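Local coordinates for protein eukaryotic translation initiation factor 4 gamma 5 (Trypanosoma cruzi, PDB 6OZU) that probably acts in translation initiation as an eIF4G-type scaffold, its MIF4G domain being expected to bind an eIF4A-like helicase, at residues N9-L12 against G13-R17. Numbering follows the deposited sequence.
Sequences NEVL and GILGR
V11 and L15 meet one turn apart on helix 6-17, with CG1 of V11 3.9 Å from CD1 of L15. The two side chains lie side by side and point the same way. V11 holds CG1 anti to its own N (chi1 169°), which carries this methyl toward the next turn. The backbone beneath them is regular alpha helix. Four carbonyls of 9-12 each accept one i to i+4 hydrogen bond. N9 O takes G13 N at 2.9 Å, and E10 O takes I14 N at 3.1 Å. V11 O receives L15 N at 3.0 Å. L12 O accepts G16 N, also at 3.0 Å, but the bond is more bent, with an N-H...O angle of 144°. G13 O accepts R17 N in the same i to i+4 pattern. G16 N also reaches G13 O in a weak i to i+3 bond, so this one N-H is shared between two carbonyls.

Helix 6-17 is the first helix of the chain, which folds as an all-helical, HEAT-like MIF4G domain. Its buried side carries V11, I14 and L15. V11 and L15 lie against helix 40-53, through V46 and I50 for V11 and V49 for L15. I14 and L15 also touch L69 of helix 63-76.

Apolar groups also lie close to two of the bonded carbonyls. CG of L15 sits 3.3 Å from V11 O. CG1 of I14 lies 3.4 Å from E10 O, and CD1 of the same side chain is almost as near. On the exposed side, G13 C sits 4.1 Å above the plane of the R17 guanidinium, over its centre. R17 NH1 is satisfied by a salt bridge to E29 OE2 of helix 23-31, while R17 O accepts a hydrogen bond from N22 ND2 just past the helix end.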
loop_
_atom_site.group_PDB
_atom_site.type_symbol
_atom_site.label_atom_id
_atom_site.label_comp_id
_atom_site.label_asym_id
_atom_site.label_seq_id
_atom_site.Cartn_x
_atom_site.Cartn_y
_atom_site.Cartn_z
ATOM N N ASN A 9 -10.892 12.069 17.795
ATOM C CA ASN A 9 -10.461 13.435 17.478
ATOM C C ASN A 9 -8.978 13.681 17.758
ATOM O O ASN A 9 -8.330 14.393 16.986
ATOM C CB ASN A 9 -11.348 14.466 18.202
ATOM C CG ASN A 9 -12.838 14.344 17.937
ATOM O OD1 ASN A 9 -13.289 14.164 16.807
ATOM N ND2 ASN A 9 -13.641 14.460 18.979
ATOM N N GLU A 10 -8.445 13.089 18.854
ATOM C CA GLU A 10 -7.042 13.216 19.264
ATOM C C GLU A 10 -6.086 12.632 18.212
ATOM O O GLU A 10 -5.046 13.236 17.921
ATOM C CB GLU A 10 -6.814 12.603 20.651
ATOM C CG GLU A 10 -7.280 13.497 21.789
ATOM C CD GLU A 10 -7.151 12.940 23.197
ATOM O OE1 GLU A 10 -7.434 11.736 23.395
ATOM O OE2 GLU A 10 -6.793 13.718 24.111
ATOM N N VAL A 11 -6.473 11.491 17.603
ATOM C CA VAL A 11 -5.715 10.843 16.526
ATOM C C VAL A 11 -5.764 11.759 15.305
ATOM O O VAL A 11 -4.723 11.999 14.690
ATOM C CB VAL A 11 -6.218 9.404 16.228
ATOM C CG1 VAL A 11 -5.615 8.830 14.937
ATOM C CG2 VAL A 11 -5.938 8.487 17.417
ATOM N N LEU A 12 -6.958 12.317 15.000
ATOM C CA LEU A 12 -7.139 13.247 13.884
ATOM C C LEU A 12 -6.219 14.457 14.022
ATOM O O LEU A 12 -5.557 14.825 13.048
ATOM C CB LEU A 12 -8.605 13.678 13.732
ATOM C CG LEU A 12 -9.513 12.689 13.014
ATOM C CD1 LEU A 12 -10.950 13.035 13.247
ATOM C CD2 LEU A 12 -9.210 12.640 11.513
ATOM N N GLY A 13 -6.133 14.999 15.244
ATOM C CA GLY A 13 -5.253 16.107 15.597
ATOM C C GLY A 13 -3.808 15.802 15.257
ATOM O O GLY A 13 -3.191 16.546 14.500
ATOM N N ILE A 14 -3.288 14.658 15.748
ATOM C CA ILE A 14 -1.924 14.174 15.500
ATOM C C ILE A 14 -1.640 14.051 13.992
ATOM O O ILE A 14 -0.598 14.520 13.536
ATOM C CB ILE A 14 -1.651 12.848 16.289
ATOM C CG1 ILE A 14 -1.692 13.100 17.815
ATOM C CG2 ILE A 14 -0.318 12.187 15.867
ATOM C CD1 ILE A 14 -1.956 11.880 18.672
ATOM N N LEU A 15 -2.577 13.447 13.222
ATOM C CA LEU A 15 -2.452 13.253 11.763
ATOM C C LEU A 15 -2.402 14.598 11.022
ATOM O O LEU A 15 -1.738 14.725 9.990
ATOM C CB LEU A 15 -3.589 12.370 11.209
ATOM C CG LEU A 15 -3.681 10.922 11.707
ATOM C CD1 LEU A 15 -5.033 10.337 11.405
ATOM C CD2 LEU A 15 -2.592 10.049 11.118
ATOM N N GLY A 16 -3.092 15.586 11.573
ATOM C CA GLY A 16 -3.092 16.943 11.058
ATOM C C GLY A 16 -1.729 17.597 11.211
ATOM O O GLY A 16 -1.083 17.906 10.202
ATOM N N ARG A 17 -1.251 17.769 12.479
ATOM C CA ARG A 17 0.046 18.407 12.774
ATOM C C ARG A 17 1.303 17.605 12.356
ATOM O O ARG A 17 2.388 18.169 12.410
ATOM C CB ARG A 17 0.196 18.867 14.251
ATOM C CG ARG A 17 -0.576 18.120 15.317
ATOM C CD ARG A 17 -0.614 18.881 16.639
ATOM N NE ARG A 17 -1.086 18.039 17.748
ATOM C CZ ARG A 17 -2.284 18.138 18.323
ATOM N NH1 ARG A 17 -2.619 17.323 19.314
ATOM N NH2 ARG A 17 -3.152 19.053 17.912
#